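UDP-N-acetylglucosamine 3-dehydrogenase (Acidithiobacillus ferrooxidans, PDB 7BVJ) catalyses the NAD(+)-dependent oxidation of the glucosamine 3-position of UDP-N-acetylglucosamine to a ketone, a step in making the 2,3-diamino sugar of some lipid A molecules. Local coordinates at residues A[68-71]-A[72-75]; A[290-293]-A[294-297]; A[12-15]-A[16-20]; A[156-159]-A[160-164]; A[92-96]-A[97-101]. All blocks are in the same frame, centred on the assembly; numbering follows the deposited sequence.

Contact 1 of 5, residues A[68-71]-A[72-75]. With NAD (nicotinamide-adenine-dinucleotide), chain E.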
# COMPACT_ATOMS: atom_id res chain seq x y z
N THR A 68 -10.18 -5.17 -7.88
CA THR A 68 -11.31 -5.99 -7.47
C THR A 68 -11.15 -6.39 -6.00
O THR A 68 -10.12 -6.11 -5.38
CB THR A 68 -11.40 -7.20 -8.39
OG1 THR A 68 -10.17 -7.92 -8.33
CG2 THR A 68 -11.69 -6.74 -9.84
N PRO A 69 -12.16 -7.04 -5.39
CA PRO A 69 -11.99 -7.46 -3.99
C PRO A 69 -10.84 -8.44 -3.84
O PRO A 69 -10.56 -9.24 -4.74
CB PRO A 69 -13.35 -8.11 -3.64
CG PRO A 69 -14.32 -7.41 -4.53
CD PRO A 69 -13.55 -7.24 -5.84
N THR A 70 -10.17 -8.35 -2.69
CA THR A 70 -8.90 -9.03 -2.46
C THR A 70 -8.97 -10.53 -2.73
O THR A 70 -8.05 -11.11 -3.31
CB THR A 70 -8.46 -8.77 -1.02
OG1 THR A 70 -8.40 -7.36 -0.79
CG2 THR A 70 -7.11 -9.42 -0.76
N SER A 71 -10.05 -11.17 -2.28
CA SER A 71 -10.25 -12.60 -2.52
C SER A 71 -10.31 -12.95 -4.00
O SER A 71 -10.16 -14.12 -4.36
CB SER A 71 -11.53 -13.06 -1.82
OG SER A 71 -12.65 -12.36 -2.33
N THR A 72 -10.52 -11.96 -4.88
CA THR A 72 -10.55 -12.19 -6.33
C THR A 72 -9.23 -11.87 -7.03
O THR A 72 -9.11 -12.15 -8.24
CB THR A 72 -11.65 -11.35 -6.97
OG1 THR A 72 -11.24 -9.98 -6.96
CG2 THR A 72 -12.96 -11.51 -6.20
N HIS A 73 -8.26 -11.29 -6.30
CA HIS A 73 -7.01 -10.84 -6.93
C HIS A 73 -6.32 -11.98 -7.65
O HIS A 73 -5.84 -11.80 -8.77
CB HIS A 73 -6.05 -10.26 -5.89
CG HIS A 73 -6.40 -8.89 -5.43
ND1 HIS A 73 -5.67 -8.22 -4.47
CD2 HIS A 73 -7.39 -8.05 -5.80
CE1 HIS A 73 -6.21 -7.03 -4.25
NE2 HIS A 73 -7.26 -6.91 -5.04
N PHE A 74 -6.22 -13.14 -7.00
CA PHE A 74 -5.51 -14.26 -7.60
C PHE A 74 -6.14 -14.68 -8.93
O PHE A 74 -5.46 -14.77 -9.95
CB PHE A 74 -5.46 -15.45 -6.65
CG PHE A 74 -4.81 -16.66 -7.26
CD1 PHE A 74 -3.42 -16.70 -7.43
CD2 PHE A 74 -5.58 -17.72 -7.71
CE1 PHE A 74 -2.81 -17.80 -8.02
CE2 PHE A 74 -4.98 -18.81 -8.30
CZ PHE A 74 -3.59 -18.85 -8.46
N ALA A 75 -7.44 -14.97 -8.93
CA ALA A 75 -8.07 -15.46 -10.16
C ALA A 75 -7.95 -14.43 -11.28
O ALA A 75 -7.63 -14.77 -12.43
CB ALA A 75 -9.53 -15.81 -9.90
PA NAD E . -15.45 -1.54 -4.18
O1A NAD E . -16.21 -2.80 -4.01
O2A NAD E . -15.94 -0.11 -4.21
O5B NAD E . -14.94 -1.75 -5.84
C5B NAD E . -15.02 -3.12 -6.13
C4B NAD E . -15.32 -3.31 -7.62
O4B NAD E . -14.90 -4.58 -8.04
C3B NAD E . -16.85 -3.25 -7.76
O3B NAD E . -17.04 -2.33 -8.77
C2B NAD E . -17.22 -4.68 -8.19
O2B NAD E . -18.29 -4.68 -9.13
C1B NAD E . -15.93 -5.08 -8.90
N9A NAD E . -15.69 -6.51 -8.97
C8A NAD E . -15.91 -7.51 -8.04
N7A NAD E . -15.52 -8.71 -8.46
C5A NAD E . -15.03 -8.50 -9.73
C6A NAD E . -14.48 -9.38 -10.69
N6A NAD E . -14.37 -10.73 -10.42
N1A NAD E . -14.07 -8.89 -11.90
C2A NAD E . -14.22 -7.53 -12.10
N3A NAD E . -14.72 -6.59 -11.27
C4A NAD E . -15.12 -7.12 -10.08
O3 NAD E . -14.15 -1.37 -3.23
PN NAD E . -12.98 -0.34 -3.63
O1N NAD E . -12.70 0.06 -5.05
O2N NAD E . -12.92 0.46 -2.38
O5D NAD E . -11.47 -1.27 -3.32
O HOH W 1 -6.93 -13.47 -3.87
O HOH W 2 -9.14 -15.27 -6.57
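The His73 ring lies under the backbone of Thr70, whose CA sits over the ring face, 3.6 Å from the centroid and only 5° off the normal, a CH-pi contact that packs the turn 68-71 against the beginning of the following helix. With CG beside its backbone N (chi1 -77°), the imidazole is folded back under the turn rather than out along the helix. There its NE2 gives a weak, bent bond to Thr68 O at the ring edge (3.0 Å, 127° at the hydrogen). The stronger partner lies on the far side of the ring, where ND1 meets Phe93 O of the next loop. Two threonine hydroxyls meet beside it: Thr68 OG1 donates to Thr72 OG1 at 2.7 Å. Thr72 OG1 in turn points at Pro69 O, at a separation too short to be taken at face value. The sound bond to that carbonyl comes from Thr72 N, at 2.7 Å. His73 N then bonds to Thr70 O at 3.0 Å, closing the turn into the helix. Water 1 joins Thr70 O to Phe74 N, and water 2 joins Ser71 O to Ala75 N. On the NAD side, Thr68 CG2 approaches N3A of the adenine at 3.4 Å and Pro69 CD approaches C8A at 3.2 Å. The adenine is thus met by carbon atoms here, while the Thr68 hydroxyl and His73 NE2 bond within the turn and ND1 is tied to the 92-96 loop, which implies a pocket wall shaped by hydroxyl and imidazole bonds behind it.

Contact 2 of 5, residues A[290-293]-A[294-297]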
# COMPACT_ATOMS: atom_id res chain seq x y z
N GLY A 290 5.96 -7.93 -6.62
CA GLY A 290 5.27 -9.06 -6.01
C GLY A 290 5.99 -9.60 -4.78
O GLY A 290 5.36 -9.97 -3.79
N VAL A 291 7.33 -9.64 -4.84
CA VAL A 291 8.13 -10.18 -3.73
C VAL A 291 7.91 -9.37 -2.47
O VAL A 291 7.62 -9.92 -1.39
CB VAL A 291 9.62 -10.23 -4.13
CG1 VAL A 291 10.47 -10.62 -2.94
CG2 VAL A 291 9.81 -11.22 -5.29
N ALA A 292 7.98 -8.04 -2.58
CA ALA A 292 7.73 -7.17 -1.44
C ALA A 292 6.28 -7.27 -0.97
O ALA A 292 6.01 -7.25 0.25
CB ALA A 292 8.07 -5.73 -1.82
N GLY A 293 5.34 -7.34 -1.91
CA GLY A 293 3.94 -7.49 -1.54
C GLY A 293 3.72 -8.73 -0.68
O GLY A 293 3.07 -8.67 0.35
N ARG A 294 4.33 -9.85 -1.09
CA ARG A 294 4.21 -11.10 -0.34
C ARG A 294 4.91 -11.00 1.01
O ARG A 294 4.41 -11.54 2.00
CB ARG A 294 4.77 -12.25 -1.18
CG ARG A 294 4.62 -13.62 -0.55
CD ARG A 294 5.96 -14.21 -0.09
NE ARG A 294 5.88 -15.65 0.14
CZ ARG A 294 5.86 -16.24 1.33
NH1 ARG A 294 5.95 -15.51 2.44
NH2 ARG A 294 5.78 -17.56 1.42
N ARG A 295 6.08 -10.35 1.06
CA ARG A 295 6.77 -10.13 2.34
C ARG A 295 5.83 -9.48 3.35
O ARG A 295 5.64 -9.97 4.48
CB ARG A 295 8.01 -9.25 2.13
CG ARG A 295 9.32 -10.00 1.86
CD ARG A 295 10.58 -9.22 2.32
NE ARG A 295 10.26 -7.83 2.62
CZ ARG A 295 10.33 -6.83 1.74
NH1 ARG A 295 10.72 -7.07 0.49
NH2 ARG A 295 10.00 -5.59 2.10
N VAL A 296 5.25 -8.34 2.97
CA VAL A 296 4.35 -7.62 3.92
C VAL A 296 3.09 -8.46 4.17
O VAL A 296 2.60 -8.38 5.25
CB VAL A 296 4.06 -6.15 3.57
CG1 VAL A 296 3.36 -5.93 2.27
CG2 VAL A 296 3.33 -5.47 4.70
N LEU A 297 2.61 -9.18 3.16
CA LEU A 297 1.42 -10.02 3.34
C LEU A 297 1.64 -11.10 4.39
O LEU A 297 0.77 -11.34 5.23
CB LEU A 297 1.02 -10.67 2.01
CG LEU A 297 -0.14 -11.68 2.10
CD1 LEU A 297 -1.47 -10.98 2.35
CD2 LEU A 297 -0.22 -12.57 0.88
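Ala292 and Arg295 supply the side-chain contact of this helical turn: NH1 of the arginine comes to 3.6 Å from Ala292 CA and 3.8 Å from Ala292 CB. The chain is bent at chi3 (-13°), which turns the guanidinium back along the helix surface toward the alanine instead of letting it run outward. Other side-chain approaches are of carbon to backbone oxygen, with Val296 CG1 at 3.4 Å from Gly293 O and Leu297 CB at 3.3 Å from the same oxygen. Backbone bonds carry the rest. Arg294 N, Arg295 N, Val296 N and Leu297 N donate in turn to Gly290 O, Val291 O, Ala292 O and Gly293 O, all between 2.9 and 3.0 Å, and the straightest is Val296 N to Ala292 O at 173°. The Arg294 charge is met outside the turn, where NE forms a salt bridge with Asp101 of helix 97-110; that side chain also touches Thr97, Ala100 and Ile104. Val296 packs on Ile163 and Asp167 of helix 157-173, and Leu297 on Met159 of the same helix. The unbroken i to i+4 ladder is that of a regular alpha-helix, here the first turns of helix 290-312, set between helices 97-110 and 157-173.

Contact 3 of 5, residues A[12-15]-A[16-20]. With NAD (nicotinamide-adenine-dinucleotide), chain E.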
# COMPACT_ATOMS: atom_id res chain seq x y z
N GLY A 12 -14.92 0.04 -9.09
CA GLY A 12 -15.61 0.65 -7.97
C GLY A 12 -14.92 1.92 -7.49
O GLY A 12 -14.32 2.64 -8.30
N HIS A 13 -15.09 2.23 -6.22
CA HIS A 13 -14.58 3.50 -5.63
C HIS A 13 -13.14 3.84 -6.01
O HIS A 13 -12.93 4.88 -6.55
CB HIS A 13 -14.71 3.50 -4.11
CG HIS A 13 -14.37 4.82 -3.54
ND1 HIS A 13 -15.28 5.81 -3.41
CD2 HIS A 13 -13.21 5.31 -3.06
CE1 HIS A 13 -14.73 6.85 -2.85
NE2 HIS A 13 -13.46 6.56 -2.62
N LEU A 14 -12.20 2.97 -5.73
CA LEU A 14 -10.79 3.26 -5.99
C LEU A 14 -10.35 2.91 -7.41
O LEU A 14 -9.42 3.54 -7.96
CB LEU A 14 -9.92 2.50 -4.98
CG LEU A 14 -8.41 2.42 -5.11
CD1 LEU A 14 -7.77 3.81 -4.95
CD2 LEU A 14 -7.87 1.46 -4.06
N GLY A 15 -10.99 1.90 -8.01
CA GLY A 15 -10.67 1.53 -9.38
C GLY A 15 -10.95 2.66 -10.35
O GLY A 15 -10.21 2.85 -11.32
N ARG A 16 -12.01 3.43 -10.10
CA ARG A 16 -12.30 4.59 -10.92
C ARG A 16 -11.15 5.59 -10.90
O ARG A 16 -10.79 6.14 -11.94
CB ARG A 16 -13.60 5.24 -10.44
CG ARG A 16 -13.87 6.60 -11.04
CD ARG A 16 -15.32 7.04 -10.81
NE ARG A 16 -15.55 8.44 -11.16
CZ ARG A 16 -15.26 9.47 -10.36
NH1 ARG A 16 -14.73 9.25 -9.16
NH2 ARG A 16 -15.51 10.71 -10.76
N PHE A 17 -10.56 5.84 -9.73
CA PHE A 17 -9.40 6.74 -9.64
C PHE A 17 -8.22 6.19 -10.45
O PHE A 17 -7.53 6.95 -11.14
CB PHE A 17 -8.99 6.95 -8.18
CG PHE A 17 -10.02 7.69 -7.36
CD1 PHE A 17 -10.58 7.11 -6.25
CD2 PHE A 17 -10.44 8.95 -7.73
CE1 PHE A 17 -11.54 7.78 -5.50
CE2 PHE A 17 -11.40 9.62 -6.99
CZ PHE A 17 -11.95 9.04 -5.88
N HIS A 18 -7.97 4.88 -10.34
CA HIS A 18 -6.96 4.27 -11.20
C HIS A 18 -7.23 4.60 -12.67
O HIS A 18 -6.31 4.96 -13.43
CB HIS A 18 -6.93 2.76 -11.04
CG HIS A 18 -6.14 2.27 -9.87
ND1 HIS A 18 -5.01 1.51 -10.01
CD2 HIS A 18 -6.38 2.35 -8.54
CE1 HIS A 18 -4.57 1.15 -8.82
NE2 HIS A 18 -5.38 1.66 -7.91
N ALA A 19 -8.49 4.45 -13.08
CA ALA A 19 -8.86 4.68 -14.48
C ALA A 19 -8.63 6.13 -14.89
O ALA A 19 -8.15 6.41 -16.00
CB ALA A 19 -10.32 4.27 -14.71
N GLN A 20 -8.97 7.08 -14.00
CA GLN A 20 -8.72 8.49 -14.29
C GLN A 20 -7.23 8.74 -14.54
O GLN A 20 -6.86 9.44 -15.49
CB GLN A 20 -9.22 9.39 -13.15
CG GLN A 20 -10.72 9.33 -12.89
CD GLN A 20 -11.18 10.23 -11.75
OE1 GLN A 20 -10.37 10.75 -10.98
NE2 GLN A 20 -12.49 10.44 -11.65
PA NAD E . -15.45 -1.54 -4.18
O1A NAD E . -16.21 -2.80 -4.01
O2A NAD E . -15.94 -0.11 -4.21
O5B NAD E . -14.94 -1.75 -5.84
C5B NAD E . -15.02 -3.12 -6.13
C4B NAD E . -15.32 -3.31 -7.62
O4B NAD E . -14.90 -4.58 -8.04
C3B NAD E . -16.85 -3.25 -7.76
O3B NAD E . -17.04 -2.33 -8.77
C2B NAD E . -17.22 -4.68 -8.19
O2B NAD E . -18.29 -4.68 -9.13
C1B NAD E . -15.93 -5.08 -8.90
N9A NAD E . -15.69 -6.51 -8.97
C8A NAD E . -15.91 -7.51 -8.04
N7A NAD E . -15.52 -8.71 -8.46
C5A NAD E . -15.03 -8.50 -9.73
C6A NAD E . -14.48 -9.38 -10.69
N6A NAD E . -14.37 -10.73 -10.42
N1A NAD E . -14.07 -8.89 -11.90
C2A NAD E . -14.22 -7.53 -12.10
N3A NAD E . -14.72 -6.59 -11.27
C4A NAD E . -15.12 -7.12 -10.08
O3 NAD E . -14.15 -1.37 -3.23
PN NAD E . -12.98 -0.34 -3.63
O1N NAD E . -12.70 0.06 -5.05
O2N NAD E . -12.92 0.46 -2.38
O5D NAD E . -11.47 -1.27 -3.32
O HOH W 3 -14.39 7.01 -7.05
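Gly12 O accepts from Arg16 N at 3.0 Å, opening the backbone ladder of helix 13-25, and a side chain on Gly12 would run into O5B of NAD. At His13 the backbone N donates to O2A of the dinucleotide (3.2 Å), while the side chain, CG anti to the backbone N (chi1 -173°), carries its ring back beside Phe17. Phe17 turns an edge toward the face of that imidazole in a T-shaped pair, centroids 5.4 Å apart and planes at 79°, with CE1 reaching NE2 at 3.7 Å. Water 3 links His13 O to Arg16 NH1 and lies over one face of the phenyl ring. Replacing Phe17 by an alanine would probably leave the His13 imidazole without its aromatic partner and freer to turn. Leu14 N bonds to O1N of NAD at 3.0 Å, and Leu14 CG lies 4.0 Å from His18 CD2. Leu14 O meets the edge of that histidine ring and also accepts from His18 N. The polar ends of the His18 imidazole are held by Ser65 at ND1 and Glu90 at NE2. Gly15 O closes the series by accepting from Ala19 N at 2.9 Å. Amides at a helix start facing a diphosphate, with glycines at 10, 12 and 15, are characteristic of the dinucleotide-binding GxGxxG turn of the Rossmann fold.

Contact 4 of 5, residues A[156-159]-A[160-164]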
# COMPACT_ATOMS: atom_id res chain seq x y z
N ASP A 156 -10.63 -4.43 7.15
CA ASP A 156 -9.81 -5.33 7.96
C ASP A 156 -8.71 -4.50 8.61
O ASP A 156 -7.82 -3.98 7.93
CB ASP A 156 -9.24 -6.47 7.11
CG ASP A 156 -8.53 -7.54 7.93
OD1 ASP A 156 -7.65 -7.21 8.76
OD2 ASP A 156 -8.85 -8.73 7.71
N VAL A 157 -8.76 -4.38 9.93
CA VAL A 157 -7.89 -3.48 10.67
C VAL A 157 -6.41 -3.77 10.40
O VAL A 157 -5.60 -2.84 10.33
CB VAL A 157 -8.27 -3.55 12.17
CG1 VAL A 157 -7.14 -3.24 13.08
CG2 VAL A 157 -9.46 -2.60 12.42
N ILE A 158 -6.04 -5.03 10.21
CA ILE A 158 -4.66 -5.39 9.90
C ILE A 158 -4.39 -5.32 8.40
O ILE A 158 -3.44 -4.65 7.97
CB ILE A 158 -4.35 -6.79 10.45
CG1 ILE A 158 -4.74 -6.87 11.93
CG2 ILE A 158 -2.87 -7.10 10.29
CD1 ILE A 158 -4.03 -5.81 12.77
N MET A 159 -5.22 -6.00 7.59
CA MET A 159 -4.96 -6.15 6.16
C MET A 159 -5.26 -4.90 5.34
O MET A 159 -4.71 -4.73 4.25
CB MET A 159 -5.76 -7.33 5.59
CG MET A 159 -5.54 -8.68 6.28
SD MET A 159 -3.84 -9.30 6.31
CE MET A 159 -3.33 -8.87 4.66
N ASP A 160 -6.12 -4.00 5.84
CA ASP A 160 -6.45 -2.79 5.11
C ASP A 160 -5.88 -1.51 5.72
O ASP A 160 -5.86 -0.49 5.02
CB ASP A 160 -7.98 -2.63 5.00
CG ASP A 160 -8.65 -3.84 4.34
OD1 ASP A 160 -8.14 -4.31 3.29
OD2 ASP A 160 -9.66 -4.32 4.88
N LEU A 161 -5.48 -1.51 6.99
CA LEU A 161 -4.89 -0.33 7.62
C LEU A 161 -3.44 -0.58 8.04
O LEU A 161 -2.54 0.11 7.55
CB LEU A 161 -5.70 0.09 8.86
CG LEU A 161 -7.17 0.45 8.74
CD1 LEU A 161 -7.72 0.76 10.11
CD2 LEU A 161 -7.34 1.65 7.81
N MET A 162 -3.20 -1.57 8.90
CA MET A 162 -1.88 -1.71 9.49
C MET A 162 -0.84 -2.11 8.46
O MET A 162 0.35 -1.79 8.61
CB MET A 162 -1.90 -2.72 10.63
CG MET A 162 -0.73 -2.55 11.57
SD MET A 162 -0.52 -3.89 12.73
CE MET A 162 -1.72 -3.46 14.00
N ILE A 163 -1.28 -2.77 7.39
CA ILE A 163 -0.36 -3.29 6.39
C ILE A 163 0.46 -2.17 5.77
O ILE A 163 1.59 -2.41 5.33
CB ILE A 163 -1.15 -4.06 5.32
CG1 ILE A 163 -0.21 -4.92 4.47
CG2 ILE A 163 -1.94 -3.10 4.45
CD1 ILE A 163 -0.90 -6.02 3.74
N HIS A 164 -0.05 -0.93 5.78
CA HIS A 164 0.74 0.21 5.30
C HIS A 164 2.02 0.37 6.11
O HIS A 164 3.12 0.45 5.55
CB HIS A 164 -0.07 1.51 5.41
CG HIS A 164 -1.19 1.60 4.42
ND1 HIS A 164 -0.99 1.49 3.06
CD2 HIS A 164 -2.53 1.78 4.59
CE1 HIS A 164 -2.15 1.61 2.43
NE2 HIS A 164 -3.10 1.78 3.34
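Asp160 folds its carboxylate back on Asp156, one helical turn earlier. Its CB lies 3.2 Å from Asp156 O, and the first torsion (chi1 -57°) puts CG beside its own backbone N, 3.5 Å from Asp156 N. Of the two oxygens, OD1 skirts the Met159 carbonyl, and OD2 lies very close to Asp156 N, in hydrogen-bonding geometry, though at a length too short to be taken literally. Asp160 N donates to Asp156 O at 2.7 Å, so the backbone N of Asp160 is held by Asp156 O while its own carboxylate faces Asp156 N. An alanine in place of Asp160 is likely to leave Asp156 N without this facing carboxylate and so ease the hold on the start of the helix. Asp156 is the N-cap: its OD1 receives Met159 N at 3.0 Å, almost dead straight at 179° though from above the carboxylate plane, and Ile158 N weakly. Its OD2 is paired with Arg304 in a salt bridge. Beyond, the turn widens to the pi type, Met162 N reaching back to Val157 O (3.1 Å). The Ile158 and Met162 side chains lie side by side, pointing the same way, with Ile158 CD1 3.5 Å from Met162 CE, and Met159 CE rests against Ile163 CD1. This first part of helix 157-173 lies between helix 290-312, touched by Ile158, Met159 and Ile163, and strands 194-201 and 206-215, which Val157 and Met162 meet.

Contact 5 of 5, residues A[92-96]-A[97-101]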
# COMPACT_ATOMS: atom_id res chain seq x y z
N PRO A 92 -4.37 -5.37 -0.48
CA PRO A 92 -3.29 -6.35 -0.37
C PRO A 92 -3.23 -7.31 -1.56
O PRO A 92 -4.23 -7.55 -2.22
CB PRO A 92 -3.61 -7.09 0.92
CG PRO A 92 -5.07 -6.96 1.08
CD PRO A 92 -5.47 -5.65 0.48
N PHE A 93 -2.02 -7.82 -1.79
CA PHE A 93 -1.70 -8.72 -2.89
C PHE A 93 -2.76 -9.82 -3.06
O PHE A 93 -3.42 -9.91 -4.11
CB PHE A 93 -0.32 -9.32 -2.62
CG PHE A 93 0.33 -10.01 -3.79
CD1 PHE A 93 -0.33 -10.17 -5.00
CD2 PHE A 93 1.64 -10.49 -3.67
CE1 PHE A 93 0.28 -10.81 -6.07
CE2 PHE A 93 2.27 -11.13 -4.73
CZ PHE A 93 1.59 -11.29 -5.93
N THR A 94 -2.91 -10.67 -2.05
CA THR A 94 -3.80 -11.83 -2.10
C THR A 94 -4.31 -12.12 -0.69
O THR A 94 -4.07 -11.36 0.25
CB THR A 94 -3.09 -13.07 -2.67
OG1 THR A 94 -1.86 -13.29 -1.95
CG2 THR A 94 -2.79 -12.93 -4.14
N LEU A 95 -5.01 -13.25 -0.54
CA LEU A 95 -5.49 -13.67 0.77
C LEU A 95 -4.47 -14.50 1.53
O LEU A 95 -4.50 -14.52 2.77
CB LEU A 95 -6.77 -14.49 0.64
CG LEU A 95 -8.11 -13.86 0.22
CD1 LEU A 95 -9.22 -14.88 0.45
CD2 LEU A 95 -8.41 -12.54 0.93
N ASP A 96 -3.59 -15.20 0.82
CA ASP A 96 -2.60 -16.05 1.45
C ASP A 96 -1.33 -16.05 0.61
O ASP A 96 -1.33 -15.62 -0.55
CB ASP A 96 -3.12 -17.48 1.66
CG ASP A 96 -3.58 -18.13 0.37
OD1 ASP A 96 -2.73 -18.48 -0.48
OD2 ASP A 96 -4.80 -18.30 0.21
N THR A 97 -0.25 -16.56 1.19
CA THR A 97 1.06 -16.45 0.58
C THR A 97 1.28 -17.44 -0.56
O THR A 97 2.21 -17.26 -1.35
CB THR A 97 2.14 -16.67 1.64
OG1 THR A 97 1.93 -17.95 2.25
CG2 THR A 97 2.05 -15.58 2.71
N GLU A 98 0.46 -18.48 -0.65
CA GLU A 98 0.58 -19.46 -1.73
C GLU A 98 0.06 -18.90 -3.05
O GLU A 98 0.65 -19.14 -4.11
CB GLU A 98 -0.15 -20.74 -1.34
CG GLU A 98 0.22 -21.97 -2.15
CD GLU A 98 -0.72 -22.19 -3.32
OE1 GLU A 98 -0.35 -21.80 -4.46
OE2 GLU A 98 -1.83 -22.74 -3.11
N GLU A 99 -1.04 -18.13 -3.01
CA GLU A 99 -1.48 -17.40 -4.18
C GLU A 99 -0.41 -16.41 -4.63
O GLU A 99 -0.12 -16.29 -5.83
CB GLU A 99 -2.80 -16.67 -3.88
CG GLU A 99 -3.99 -17.59 -3.63
CD GLU A 99 -5.25 -16.84 -3.18
OE1 GLU A 99 -5.16 -15.65 -2.83
OE2 GLU A 99 -6.34 -17.45 -3.20
N ALA A 100 0.20 -15.70 -3.68
CA ALA A 100 1.25 -14.74 -4.00
C ALA A 100 2.46 -15.43 -4.62
O ALA A 100 3.04 -14.94 -5.60
CB ALA A 100 1.64 -13.96 -2.75
N ASP A 101 2.85 -16.58 -4.06
CA ASP A 101 3.93 -17.39 -4.63
C ASP A 101 3.62 -17.76 -6.07
O ASP A 101 4.48 -17.63 -6.96
CB ASP A 101 4.13 -18.66 -3.79
CG ASP A 101 4.77 -18.39 -2.42
OD1 ASP A 101 5.48 -17.37 -2.28
OD2 ASP A 101 4.58 -19.21 -1.50
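Thr97 follows the N-cap residue Asp96, whose carboxylate caps the N-terminus of helix 97-110, a helix of the Rossmann domain that comes after strand 86-90. Thr97 O accepts from Asp101 N, continuing the helix. The Asp96 side chain, with CG between its backbone N and carbonyl carbon (chi1 57°), bends OD1 over the first turn. Glu98 N makes a weak bond to that oxygen, bent to 124°. Glu99 N makes the better one, 3.1 Å and 164° at the hydrogen, meeting OD1 nearly along its C-O axis. The Glu99 side chain, extended beyond CG, runs past Thr94 in the opposite direction until OE1 weakly accepts from Leu95 N at 3.3 Å, while its CB packs on Thr94 CG2. Its OE2 comes to 3.8 Å from Asp96 OD2, a pair of like charges that probably disfavour each other. Ala100 N bonds weakly to Asp96 O, an oxygen that Thr94 OG1 also grips at 2.8 Å. Ala100 touches the Phe93 ring too, its CA over the face in a CH-pi contact, and Ala100 CB rests against Phe93 CE2 at 3.5 Å.

Contacts 1 and 3 both line NAD, contact 3 at the diphosphate and contact 1 at the adenine, with centres about 16 Å apart and no direct touch. Contact 5 backs contact 1: His73 ND1 lies 2.8 Å from Phe93 O, probably a hydrogen bond. Contact 2 stands close behind contact 5, centres about 8 Å apart, joined by the salt bridge of Arg294 NE with Asp101 OD1 at 3.0 Å. It also meets contact 4, where Leu297 CD1 reaches Met159 CE at 3.6 Å. Contact 4 carries His164, which, or alternatively Lys91, is the likely catalytic base, and its Asp160 side chain is about 8 Å from NAD.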